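Uncharacterized protein (Bacteroides eggerthii, PDB 4GDZ) is of unknown function but belongs to the DUF4251 family and binds a magnesium ion in the crystal. Local coordinates at residues A[33-38]-A[135-140]; A[46-51]-A[162-167]; A[105-110]-A[117-122]; A[66-71]-A[81-86]. One frame throughout, in Å; residues are numbered along the deposited sequence.

Interaction 1: A[33-38]-A[135-140]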
loop_
_atom_site.group_PDB
_atom_site.type_symbol
_atom_site.label_atom_id
_atom_site.label_comp_id
_atom_site.label_asym_id
_atom_site.label_seq_id
_atom_site.Cartn_x
_atom_site.Cartn_y
_atom_site.Cartn_z
ATOM N N VAL A 33 12.000 -17.445 -13.658
ATOM C CA VAL A 33 13.451 -17.407 -13.979
ATOM C C VAL A 33 14.097 -16.110 -13.478
ATOM O O VAL A 33 15.205 -16.146 -12.959
ATOM C CB VAL A 33 13.749 -17.584 -15.504
ATOM C CG1 VAL A 33 15.222 -17.307 -15.822
ATOM C CG2 VAL A 33 13.350 -18.984 -15.977
ATOM N N SER A 34 13.406 -14.979 -13.664
ATOM C CA SER A 34 13.823 -13.697 -13.137
ATOM C C SER A 34 13.950 -13.748 -11.617
ATOM O O SER A 34 14.853 -13.132 -11.068
ATOM C CB SER A 34 12.807 -12.610 -13.480
ATOM O OG SER A 34 12.961 -12.200 -14.800
ATOM N N TYR A 35 13.028 -14.437 -10.945
ATOM C CA TYR A 35 13.110 -14.584 -9.484
ATOM C C TYR A 35 14.376 -15.369 -9.104
ATOM O O TYR A 35 15.148 -14.922 -8.272
ATOM C CB TYR A 35 11.871 -15.276 -8.903
ATOM C CG TYR A 35 12.074 -15.722 -7.462
ATOM C CD1 TYR A 35 11.933 -14.826 -6.404
ATOM C CD2 TYR A 35 12.442 -17.035 -7.169
ATOM C CE1 TYR A 35 12.152 -15.225 -5.089
ATOM C CE2 TYR A 35 12.652 -17.452 -5.868
ATOM C CZ TYR A 35 12.498 -16.549 -4.825
ATOM O OH TYR A 35 12.708 -16.984 -3.528
ATOM N N ASP A 36 14.571 -16.538 -9.708
ATOM C CA ASP A 36 15.802 -17.330 -9.501
ATOM C C ASP A 36 17.077 -16.514 -9.750
ATOM O O ASP A 36 18.039 -16.617 -8.976
ATOM C CB ASP A 36 15.831 -18.555 -10.419
ATOM C CG ASP A 36 14.854 -19.656 -9.997
ATOM O OD1 ASP A 36 14.167 -19.544 -8.950
ATOM O OD2 ASP A 36 14.798 -20.663 -10.731
ATOM N N ASP A 37 17.085 -15.717 -10.825
ATOM C CA ASP A 37 18.238 -14.878 -11.165
ATOM C C ASP A 37 18.453 -13.819 -10.070
ATOM O O ASP A 37 19.598 -13.531 -9.697
ATOM C CB ASP A 37 18.029 -14.131 -12.503
ATOM C CG ASP A 37 18.046 -15.046 -13.732
ATOM O OD1 ASP A 37 18.443 -16.232 -13.631
ATOM O OD2 ASP A 37 17.658 -14.548 -14.819
ATOM N N ALA A 38 17.355 -13.216 -9.589
ATOM C CA ALA A 38 17.423 -12.177 -8.542
ATOM C C ALA A 38 17.978 -12.763 -7.251
ATOM O O ALA A 38 18.856 -12.169 -6.642
ATOM C CB ALA A 38 16.060 -11.546 -8.304
ATOM N N LEU A 135 11.901 -8.798 -1.483
ATOM C CA LEU A 135 11.631 -9.473 -2.756
ATOM C C LEU A 135 10.559 -10.506 -2.489
ATOM O O LEU A 135 10.742 -11.396 -1.669
ATOM C CB LEU A 135 12.917 -10.150 -3.295
ATOM C CG LEU A 135 12.840 -10.991 -4.582
ATOM C CD1 LEU A 135 12.636 -10.100 -5.791
ATOM C CD2 LEU A 135 14.093 -11.849 -4.760
ATOM N N THR A 136 9.439 -10.397 -3.181
ATOM C CA THR A 136 8.388 -11.409 -3.104
ATOM C C THR A 136 8.690 -12.587 -4.081
ATOM O O THR A 136 9.200 -12.385 -5.194
ATOM C CB THR A 136 7.005 -10.766 -3.358
ATOM O OG1 THR A 136 6.759 -9.800 -2.326
ATOM C CG2 THR A 136 5.862 -11.807 -3.319
ATOM N N ASN A 137 8.417 -13.807 -3.636
ATOM C CA ASN A 137 8.553 -14.998 -4.488
ATOM C C ASN A 137 7.838 -14.813 -5.840
ATOM O O ASN A 137 6.819 -14.112 -5.937
ATOM C CB ASN A 137 8.013 -16.243 -3.761
ATOM C CG ASN A 137 8.081 -17.514 -4.615
ATOM O OD1 ASN A 137 9.143 -17.911 -5.107
ATOM N ND2 ASN A 137 6.937 -18.162 -4.784
ATOM N N GLY A 138 8.398 -15.420 -6.885
ATOM C CA GLY A 138 7.714 -15.532 -8.167
ATOM C C GLY A 138 8.064 -14.486 -9.205
ATOM O O GLY A 138 7.712 -14.641 -10.363
ATOM N N ASP A 139 8.757 -13.417 -8.823
ATOM C CA ASP A 139 9.119 -12.399 -9.800
ATOM C C ASP A 139 10.377 -11.675 -9.289
ATOM O O ASP A 139 10.902 -12.023 -8.229
ATOM C CB ASP A 139 7.928 -11.434 -9.976
ATOM C CG ASP A 139 8.064 -10.515 -11.191
ATOM O OD1 ASP A 139 8.737 -10.889 -12.182
ATOM O OD2 ASP A 139 7.506 -9.398 -11.133
ATOM N N ASN A 140 10.865 -10.690 -10.040
ATOM C CA ASN A 140 12.001 -9.889 -9.578
ATOM C C ASN A 140 11.640 -8.458 -9.192
ATOM O O ASN A 140 12.535 -7.617 -9.118
ATOM C CB ASN A 140 13.145 -9.915 -10.608
ATOM C CG ASN A 140 12.813 -9.162 -11.872
ATOM O OD1 ASN A 140 11.645 -8.990 -12.222
ATOM N ND2 ASN A 140 13.848 -8.715 -12.577
HETATM O O HOH W 1 16.254 -10.830 -12.133
#
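One face of the Tyr-35 ring is covered by the turn 136-139: Asn-137 OD1 sits 3.6 Å above the ring plane, shifted toward the rim, and Gly-138 N lies over the same ring, 3.6 Å from Tyr-35 CD1. The amide of Asn-137 stands almost perpendicular to the ring, the planes 89° apart, so an oxygen rather than the flat of the amide meets the aromatic face. At the ring edge, in plane, is Asp-139 O, 3.5 Å from Tyr-35 CD1. The ring reaches the turn because CG is anti to the backbone N (chi1 167°), and its OH goes on to a hydrogen bond with Gly-114 O. Obliquely to the ring, Leu-135 CD2 packs 3.9 Å from Tyr-35 CE1 and also touches Ala-38 CB. Farther along, Asn-140 CB rests on Ser-34 O at 3.7 Å, and a water bridges the two residues, donating to Ser-34 O at 2.9 Å and accepting a weak bond from Asn-140 ND2, whose firmer partner is Leu-161 O. No direct hydrogen bond joins the segments. The contact thus packs helix 28-44 against the connection between strands 128-135 and 141-148, which contains a type II beta turn from Thr-136 to Asp-139 with Gly-138 at phi 97°.

Interaction 2: A[46-51]-A[162-167]; sequences QFVLEA and LPLNQS
Val-48 and Leu-162 form an antiparallel hydrogen-bonded pair: Val-48 N gives a nearly straight bond to Leu-162 O (2.9 Å, 167°), and Leu-162 N returns one to Val-48 O. Beyond this pair the chain turns through 3-10 segment 164-166, which brings Leu-164 and Ser-167 against the same strand. Leu-164 has CG anti to its carbonyl carbon (chi1 -70°), and its two methyls divide the work: CD1 meets Gln-46 CB at 3.7 Å, while CD2 meets Val-48 CG2 at 3.6 Å, each pair of side chains crossing at about a right angle. Val-48 CG2 also touches Ser-167 OG, at 3.4 Å. Glu-50, extended beyond CG, lays its carboxylate carbon CD 3.6 Å from Leu-162 CD1 and carries OE2 to Ser-167. There OG, anti to the serine's own backbone N (chi1 169°), donates to Glu-50 OE2 over a short 2.5 Å, nearly in line with the C-O bond. The serine is the N-cap of helix 168-171, its OG also bonded to Phe-170 N, and Glu-50 OE2 takes a weak bond from Ile-169 N. Shortening Glu-50 to an alanine would remove the carboxylate, and is likely to leave the Ser-167 hydroxyl and Ile-169 N without this acceptor. The chemistry implies that one carboxylate oxygen ties the strand to a helix N-terminus, and the N-terminal N-H groups of this short helix may modestly favour the charged carboxylate.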
loop_
_atom_site.group_PDB
_atom_site.type_symbol
_atom_site.label_atom_id
_atom_site.label_comp_id
_atom_site.label_asym_id
_atom_site.label_seq_id
_atom_site.Cartn_x
_atom_site.Cartn_y
_atom_site.Cartn_z
ATOM N N GLN A 46 26.035 -9.272 -5.906
ATOM C CA GLN A 46 26.292 -8.628 -7.181
ATOM C C GLN A 46 24.929 -8.388 -7.833
ATOM O O GLN A 46 24.394 -9.242 -8.527
ATOM C CB GLN A 46 27.234 -9.477 -8.040
ATOM C CG GLN A 46 28.640 -9.520 -7.466
ATOM C CD GLN A 46 29.611 -10.278 -8.344
ATOM O OE1 GLN A 46 29.375 -11.412 -8.669
ATOM N NE2 GLN A 46 30.711 -9.646 -8.709
ATOM N N PHE A 47 24.346 -7.228 -7.544
ATOM C CA PHE A 47 22.997 -6.922 -7.982
ATOM C C PHE A 47 22.759 -5.438 -8.128
ATOM O O PHE A 47 23.477 -4.611 -7.548
ATOM C CB PHE A 47 21.947 -7.542 -7.027
ATOM C CG PHE A 47 21.997 -7.012 -5.606
ATOM C CD1 PHE A 47 21.321 -5.846 -5.255
ATOM C CD2 PHE A 47 22.695 -7.700 -4.610
ATOM C CE1 PHE A 47 21.356 -5.375 -3.946
ATOM C CE2 PHE A 47 22.731 -7.230 -3.304
ATOM C CZ PHE A 47 22.044 -6.076 -2.969
ATOM N N VAL A 48 21.744 -5.109 -8.914
ATOM C CA VAL A 48 21.233 -3.759 -9.012
ATOM C C VAL A 48 19.706 -3.797 -8.888
ATOM O O VAL A 48 19.044 -4.575 -9.574
ATOM C CB VAL A 48 21.585 -3.065 -10.347
ATOM C CG1 VAL A 48 21.237 -1.573 -10.236
ATOM C CG2 VAL A 48 23.046 -3.252 -10.715
ATOM N N LEU A 49 19.161 -2.970 -8.014
ATOM C CA LEU A 49 17.723 -2.657 -8.006
ATOM C C LEU A 49 17.557 -1.390 -8.849
ATOM O O LEU A 49 18.063 -0.326 -8.481
ATOM C CB LEU A 49 17.246 -2.422 -6.578
ATOM C CG LEU A 49 15.735 -2.243 -6.298
ATOM C CD1 LEU A 49 15.221 -0.887 -6.745
ATOM C CD2 LEU A 49 14.951 -3.306 -7.000
ATOM N N GLU A 50 16.895 -1.520 -9.990
ATOM C CA GLU A 50 16.600 -0.394 -10.872
ATOM C C GLU A 50 15.156 0.067 -10.611
ATOM O O GLU A 50 14.198 -0.652 -10.949
ATOM C CB GLU A 50 16.805 -0.828 -12.348
ATOM C CG GLU A 50 18.239 -1.267 -12.652
ATOM C CD GLU A 50 18.554 -1.504 -14.132
ATOM O OE1 GLU A 50 17.634 -1.450 -14.982
ATOM O OE2 GLU A 50 19.739 -1.776 -14.457
ATOM N N ALA A 51 14.996 1.226 -9.973
ATOM C CA ALA A 51 13.671 1.692 -9.509
ATOM C C ALA A 51 12.926 2.372 -10.655
ATOM O O ALA A 51 13.538 3.050 -11.476
ATOM C CB ALA A 51 13.788 2.648 -8.328
ATOM N N LEU A 162 18.069 -7.089 -10.416
ATOM C CA LEU A 162 18.759 -7.700 -11.562
ATOM C C LEU A 162 20.186 -8.104 -11.214
ATOM O O LEU A 162 20.878 -7.393 -10.467
ATOM C CB LEU A 162 18.803 -6.698 -12.731
ATOM C CG LEU A 162 17.478 -6.263 -13.375
ATOM C CD1 LEU A 162 17.735 -5.045 -14.257
ATOM C CD2 LEU A 162 16.833 -7.402 -14.178
ATOM N N PRO A 163 20.656 -9.220 -11.790
ATOM C CA PRO A 163 22.095 -9.466 -11.745
ATOM C C PRO A 163 22.834 -8.357 -12.507
ATOM O O PRO A 163 22.258 -7.731 -13.408
ATOM C CB PRO A 163 22.273 -10.831 -12.423
ATOM C CG PRO A 163 20.928 -11.277 -12.874
ATOM C CD PRO A 163 19.900 -10.261 -12.513
ATOM N N LEU A 164 24.078 -8.099 -12.114
ATOM C CA LEU A 164 24.903 -7.037 -12.712
ATOM C C LEU A 164 24.942 -7.138 -14.224
ATOM O O LEU A 164 24.730 -6.143 -14.914
ATOM C CB LEU A 164 26.335 -7.112 -12.174
ATOM C CG LEU A 164 26.545 -6.730 -10.704
ATOM C CD1 LEU A 164 28.032 -6.719 -10.383
ATOM C CD2 LEU A 164 25.917 -5.386 -10.355
ATOM N N ASN A 165 25.172 -8.350 -14.732
ATOM C CA ASN A 165 25.272 -8.560 -16.180
ATOM C C ASN A 165 23.960 -8.420 -16.954
ATOM O O ASN A 165 23.955 -8.478 -18.174
ATOM C CB ASN A 165 25.979 -9.884 -16.528
ATOM C CG ASN A 165 25.171 -11.144 -16.173
ATOM O OD1 ASN A 165 24.015 -11.100 -15.741
ATOM N ND2 ASN A 165 25.805 -12.294 -16.371
ATOM N N GLN A 166 22.844 -8.228 -16.261
ATOM C CA GLN A 166 21.593 -7.913 -16.950
ATOM C C GLN A 166 21.155 -6.474 -16.705
ATOM O O GLN A 166 20.071 -6.071 -17.110
ATOM C CB GLN A 166 20.498 -8.896 -16.516
ATOM C CG GLN A 166 20.695 -10.317 -17.048
ATOM C CD GLN A 166 19.709 -11.290 -16.418
ATOM O OE1 GLN A 166 18.606 -10.898 -16.021
ATOM N NE2 GLN A 166 20.107 -12.559 -16.298
ATOM N N SER A 167 21.998 -5.696 -16.035
ATOM C CA SER A 167 21.647 -4.331 -15.659
ATOM C C SER A 167 22.259 -3.323 -16.622
ATOM O O SER A 167 23.486 -3.238 -16.730
ATOM C CB SER A 167 22.145 -4.060 -14.240
ATOM O OG SER A 167 22.057 -2.697 -13.931
#

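Interaction 3: A[105-110]-A[117-122]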
loop_
_atom_site.group_PDB
_atom_site.type_symbol
_atom_site.label_atom_id
_atom_site.label_comp_id
_atom_site.label_asym_id
_atom_site.label_seq_id
_atom_site.Cartn_x
_atom_site.Cartn_y
_atom_site.Cartn_z
ATOM N N ASP A 105 27.250 -4.615 7.219
ATOM C CA ASP A 105 26.130 -5.022 8.084
ATOM C C ASP A 105 25.009 -5.684 7.292
ATOM O O ASP A 105 23.860 -5.336 7.478
ATOM C CB ASP A 105 25.566 -3.811 8.863
ATOM C CG ASP A 105 26.647 -3.082 9.666
ATOM O OD1 ASP A 105 27.294 -3.742 10.491
ATOM O OD2 ASP A 105 26.861 -1.863 9.458
ATOM N N ILE A 106 25.340 -6.648 6.430
ATOM C CA ILE A 106 24.325 -7.332 5.610
ATOM C C ILE A 106 23.550 -8.314 6.470
ATOM O O ILE A 106 24.150 -9.145 7.153
ATOM C CB ILE A 106 24.945 -8.120 4.443
ATOM C CG1 ILE A 106 25.683 -7.178 3.474
ATOM C CG2 ILE A 106 23.854 -8.862 3.676
ATOM C CD1 ILE A 106 26.758 -7.894 2.661
ATOM N N LYS A 107 22.233 -8.194 6.476
ATOM C CA LYS A 107 21.360 -9.114 7.226
ATOM C C LYS A 107 20.378 -9.630 6.200
ATOM O O LYS A 107 19.841 -8.854 5.415
ATOM C CB LYS A 107 20.573 -8.384 8.321
ATOM C CG LYS A 107 21.357 -7.375 9.154
ATOM C CD LYS A 107 22.348 -8.037 10.064
ATOM C CE LYS A 107 23.045 -7.029 10.966
ATOM N NZ LYS A 107 24.111 -7.799 11.655
ATOM N N THR A 108 20.098 -10.918 6.217
ATOM C CA THR A 108 19.210 -11.536 5.231
ATOM C C THR A 108 18.326 -12.545 5.945
ATOM O O THR A 108 18.804 -13.225 6.843
ATOM C CB THR A 108 20.029 -12.263 4.143
ATOM O OG1 THR A 108 20.839 -11.314 3.436
ATOM C CG2 THR A 108 19.110 -12.988 3.148
ATOM N N SER A 109 17.066 -12.650 5.535
ATOM C CA SER A 109 16.189 -13.698 6.022
ATOM C C SER A 109 15.303 -14.135 4.858
ATOM O O SER A 109 14.918 -13.306 4.034
ATOM C CB SER A 109 15.354 -13.155 7.180
ATOM O OG SER A 109 14.643 -14.194 7.804
ATOM N N THR A 110 14.973 -15.425 4.803
ATOM C CA THR A 110 14.119 -16.004 3.739
ATOM C C THR A 110 13.055 -16.844 4.390
ATOM O O THR A 110 13.363 -17.637 5.257
ATOM C CB THR A 110 14.938 -16.880 2.772
ATOM O OG1 THR A 110 15.968 -16.080 2.204
ATOM C CG2 THR A 110 14.076 -17.494 1.645
ATOM N N ASN A 117 13.822 -10.827 2.860
ATOM C CA ASN A 117 13.947 -9.501 3.491
ATOM C C ASN A 117 15.445 -9.333 3.771
ATOM O O ASN A 117 16.057 -10.227 4.369
ATOM C CB ASN A 117 13.209 -9.479 4.827
ATOM C CG ASN A 117 11.690 -9.548 4.704
ATOM O OD1 ASN A 117 11.083 -9.447 3.618
ATOM N ND2 ASN A 117 11.064 -9.727 5.831
ATOM N N CYS A 118 16.027 -8.213 3.374
ATOM C CA CYS A 118 17.463 -7.964 3.491
ATOM C C CYS A 118 17.746 -6.521 3.920
ATOM O O CYS A 118 17.059 -5.618 3.471
ATOM C CB CYS A 118 18.111 -8.225 2.123
ATOM S SG CYS A 118 19.894 -7.909 2.006
ATOM N N SER A 119 18.783 -6.304 4.720
ATOM C CA SER A 119 19.214 -4.949 5.069
ATOM C C SER A 119 20.709 -4.862 4.959
ATOM O O SER A 119 21.428 -5.881 5.077
ATOM C CB SER A 119 18.733 -4.519 6.484
ATOM O OG SER A 119 19.460 -5.153 7.524
ATOM N N PHE A 120 21.177 -3.644 4.761
ATOM C CA PHE A 120 22.600 -3.345 4.709
ATOM C C PHE A 120 22.773 -1.833 4.721
ATOM O O PHE A 120 21.800 -1.085 4.551
ATOM C CB PHE A 120 23.291 -3.990 3.484
ATOM C CG PHE A 120 22.716 -3.587 2.155
ATOM C CD1 PHE A 120 21.665 -4.289 1.605
ATOM C CD2 PHE A 120 23.253 -2.517 1.440
ATOM C CE1 PHE A 120 21.122 -3.920 0.386
ATOM C CE2 PHE A 120 22.726 -2.163 0.212
ATOM C CZ PHE A 120 21.653 -2.854 -0.305
ATOM N N SER A 121 24.001 -1.388 4.980
ATOM C CA SER A 121 24.360 0.021 4.892
ATOM C C SER A 121 25.431 0.260 3.830
ATOM O O SER A 121 26.274 -0.599 3.587
ATOM C CB SER A 121 24.842 0.552 6.246
ATOM O OG SER A 121 23.698 0.798 7.056
ATOM N N ILE A 122 25.345 1.421 3.190
ATOM C CA ILE A 122 26.392 1.924 2.271
ATOM C C ILE A 122 27.018 3.116 2.958
ATOM O O ILE A 122 26.306 4.055 3.327
ATOM C CB ILE A 122 25.817 2.315 0.898
ATOM C CG1 ILE A 122 25.188 1.089 0.229
ATOM C CG2 ILE A 122 26.910 2.913 -0.006
ATOM C CD1 ILE A 122 24.537 1.377 -1.101
HETATM O O HOH W 2 21.741 -3.873 8.171
#
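Ser-119 and Lys-107 pair within a beta hairpin of strands 102-110 and 116-123, the two short segments running 176° apart in direction with axes 4.7 Å from each other. Backbone hydrogen bonds come in two reciprocal sets: Lys-107 N to Ser-119 O and Ser-119 N to Lys-107 O, both 2.8 Å, then Ser-109 N to Asn-117 O at 2.9 Å and Asn-117 N to Ser-109 O at 3.0 Å. Between them Thr-108 and Cys-118 make the non-hydrogen-bonded pair. Weaker CA-H...O contacts fill the intervals, the shortest from Cys-118 CA to Lys-107 O at 3.2 Å.

Apolar contact is slight. Ile-106 CG1 lies 4.0 Å from Phe-120 CB, the two side chains meeting at a slant; the Phe-120 ring continues inward to Val-71, Val-73 and Ile-131. On the face bearing Lys-107, Ser-109, Asn-117 and Ser-119, a second subunit packs, with its Val-87 against Lys-107 and Ser-119 and its Phe-63 against Ser-109.

Ser-119 OG, between backbone N and carbonyl carbon (chi1 74°), packs on Lys-107 CG. The polar side-chain contact is a water bridge: OG hydrogen-bonds a water, which also donates to Asp-105 O, both oxygens lying 2.7 Å from it.

Interaction 4: A[66-71]-A[81-86]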
loop_
_atom_site.group_PDB
_atom_site.type_symbol
_atom_site.label_atom_id
_atom_site.label_comp_id
_atom_site.label_asym_id
_atom_site.label_seq_id
_atom_site.Cartn_x
_atom_site.Cartn_y
_atom_site.Cartn_z
ATOM N N SER A 66 14.899 5.453 -13.953
ATOM C CA SER A 66 15.873 4.472 -13.466
ATOM C C SER A 66 17.353 4.905 -13.496
ATOM O O SER A 66 18.129 4.529 -12.612
ATOM C CB SER A 66 15.708 3.174 -14.267
ATOM O OG SER A 66 16.561 2.186 -13.751
ATOM N N ASN A 67 17.748 5.703 -14.500
ATOM C CA ASN A 67 19.144 6.175 -14.629
ATOM C C ASN A 67 19.727 6.835 -13.368
ATOM O O ASN A 67 20.933 6.745 -13.096
ATOM C CB ASN A 67 19.304 7.179 -15.797
ATOM C CG ASN A 67 20.760 7.650 -15.943
ATOM O OD1 ASN A 67 21.669 6.822 -16.119
ATOM N ND2 ASN A 67 21.000 8.961 -15.805
ATOM N N THR A 68 18.877 7.509 -12.586
ATOM C CA THR A 68 19.332 8.121 -11.332
ATOM C C THR A 68 18.513 7.631 -10.131
ATOM O O THR A 68 18.399 8.335 -9.137
ATOM C CB THR A 68 19.239 9.656 -11.428
ATOM O OG1 THR A 68 17.879 10.032 -11.727
ATOM C CG2 THR A 68 20.169 10.198 -12.538
ATOM N N ASN A 69 17.974 6.412 -10.207
ATOM C CA ASN A 69 17.213 5.812 -9.113
ATOM C C ASN A 69 17.502 4.308 -9.025
ATOM O O ASN A 69 16.829 3.471 -9.657
ATOM C CB ASN A 69 15.716 6.094 -9.287
ATOM C CG ASN A 69 15.374 7.542 -9.056
ATOM O OD1 ASN A 69 15.330 8.004 -7.910
ATOM N ND2 ASN A 69 15.185 8.296 -10.147
ATOM N N PHE A 70 18.565 3.976 -8.310
ATOM C CA PHE A 70 19.034 2.615 -8.216
ATOM C C PHE A 70 19.876 2.361 -6.970
ATOM O O PHE A 70 20.406 3.281 -6.349
ATOM C CB PHE A 70 19.830 2.218 -9.474
ATOM C CG PHE A 70 21.129 2.982 -9.625
ATOM C CD1 PHE A 70 22.276 2.520 -9.027
ATOM C CD2 PHE A 70 21.173 4.187 -10.326
ATOM C CE1 PHE A 70 23.452 3.242 -9.121
ATOM C CE2 PHE A 70 22.338 4.908 -10.433
ATOM C CZ PHE A 70 23.475 4.438 -9.819
ATOM N N VAL A 71 20.000 1.075 -6.646
ATOM C CA VAL A 71 20.898 0.583 -5.605
ATOM C C VAL A 71 21.733 -0.526 -6.242
ATOM O O VAL A 71 21.207 -1.536 -6.743
ATOM C CB VAL A 71 20.142 0.063 -4.352
ATOM C CG1 VAL A 71 21.156 -0.488 -3.342
ATOM C CG2 VAL A 71 19.292 1.177 -3.711
ATOM N N GLN A 81 21.872 5.821 -5.638
ATOM C CA GLN A 81 21.529 7.111 -6.179
ATOM C C GLN A 81 20.001 7.183 -6.297
ATOM O O GLN A 81 19.397 6.309 -6.892
ATOM C CB GLN A 81 22.171 7.334 -7.546
ATOM C CG GLN A 81 21.870 8.733 -8.130
ATOM C CD GLN A 81 22.801 9.105 -9.258
ATOM O OE1 GLN A 81 22.678 8.588 -10.367
ATOM N NE2 GLN A 81 23.754 10.003 -8.976
ATOM N N VAL A 82 19.412 8.234 -5.739
ATOM C CA VAL A 82 17.967 8.511 -5.829
ATOM C C VAL A 82 17.828 9.978 -6.194
ATOM O O VAL A 82 18.511 10.820 -5.630
ATOM C CB VAL A 82 17.231 8.215 -4.493
ATOM C CG1 VAL A 82 15.744 8.641 -4.579
ATOM C CG2 VAL A 82 17.360 6.731 -4.131
ATOM N N ALA A 83 16.957 10.277 -7.155
ATOM C CA ALA A 83 16.684 11.642 -7.567
ATOM C C ALA A 83 15.372 11.658 -8.323
ATOM O O ALA A 83 15.283 11.143 -9.445
ATOM C CB ALA A 83 17.800 12.257 -8.427
ATOM N N PHE A 84 14.358 12.232 -7.687
ATOM C CA PHE A 84 13.016 12.316 -8.290
ATOM C C PHE A 84 12.480 13.731 -8.118
ATOM O O PHE A 84 12.734 14.418 -7.107
ATOM C CB PHE A 84 12.076 11.239 -7.735
ATOM C CG PHE A 84 11.916 11.251 -6.248
ATOM C CD1 PHE A 84 10.925 12.037 -5.640
ATOM C CD2 PHE A 84 12.703 10.441 -5.441
ATOM C CE1 PHE A 84 10.762 12.017 -4.277
ATOM C CE2 PHE A 84 12.557 10.441 -4.066
ATOM C CZ PHE A 84 11.592 11.241 -3.476
ATOM N N ASN A 85 11.774 14.171 -9.144
ATOM C CA ASN A 85 11.220 15.477 -9.189
ATOM C C ASN A 85 9.868 15.253 -9.898
ATOM O O ASN A 85 9.815 15.246 -11.089
ATOM C CB ASN A 85 12.219 16.381 -9.983
ATOM C CG ASN A 85 11.610 17.691 -10.385
ATOM O OD1 ASN A 85 10.603 18.069 -9.848
ATOM N ND2 ASN A 85 12.231 18.394 -11.313
ATOM N N THR A 86 8.818 15.005 -9.144
ATOM C CA THR A 86 7.560 14.422 -9.664
ATOM C C THR A 86 6.400 15.412 -9.570
ATOM O O THR A 86 6.523 16.472 -8.979
ATOM C CB THR A 86 7.157 13.142 -8.903
ATOM O OG1 THR A 86 6.672 13.485 -7.596
ATOM C CG2 THR A 86 8.352 12.145 -8.760
#
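Asn-69 and Ala-83 grip each other twice on the closely packed side of the contact. Asn-69 OD1 accepts from Ala-83 N at 2.9 Å (161°), and Asn-69 ND2 donates to Ala-83 O, also over 2.9 Å. The acceptor lies close to the amide plane of Asn-69, yet each donor stands well above the plane of the carbonyl it meets, so neither bond uses a lone-pair direction. CG anti to the carbonyl carbon (chi1 -70°) presents the amide to the strand as a substitute for a backbone peptide. Its ND2 also donates to Thr-65 O, while OD1 presses on Val-82 CG1 at 3.4 Å. Were Asn-69 an alanine, the N-H and C=O of Ala-83 would probably lose these partners, and Thr-65 O this donor. Phe-70 and Gln-81 form an antiparallel hydrogen-bonded pair, with Phe-70 N to Gln-81 O at 2.9 Å and Gln-81 N to Phe-70 O at 3.0 Å.

The more open side carries Thr-68, Gln-81 and exposed Ala-83. Gln-81 CG is anti to its backbone N (chi1 -178°), and OE1 ends 3.7 Å from both Thr-68 CG2 and Phe-70 CE2, packing alone; NE2 turns to Thr-98 OG1. Thr-68 OG1 comes no nearer than 3.6 Å to Ala-83 O. This is a beta hairpin of strands 61-74 and 77-85 whose first strand is interrupted, with the asparagine amide taking over backbone pairing at the break.

Interactions 2, 3 and 4 lie on one antiparallel sheet; interaction 1 sets helix 28-44 against a loop joining two of its strands. Interactions 1 and 2, centred about 12 Å apart, touch where Asp-37 CB approaches Pro-163 CG at 4.1 Å. Interactions 2 and 4 share neighbouring strands: Leu-49 N lies 2.8 Å from Val-71 O, a probable hydrogen bond. Across the interior, Phe-120 of interaction 3 reaches both others, with its CE1 4.1 Å from Phe-47 CZ and its CZ 3.9 Å from Val-71 CG1, although interactions 3 and 4 centre about 21 Å apart. The magnesium ion, bound at Asn-147, Pro-148, Asn-151 and Asn-153, is about 11 Å from the side chains of Ser-121 and Val-82.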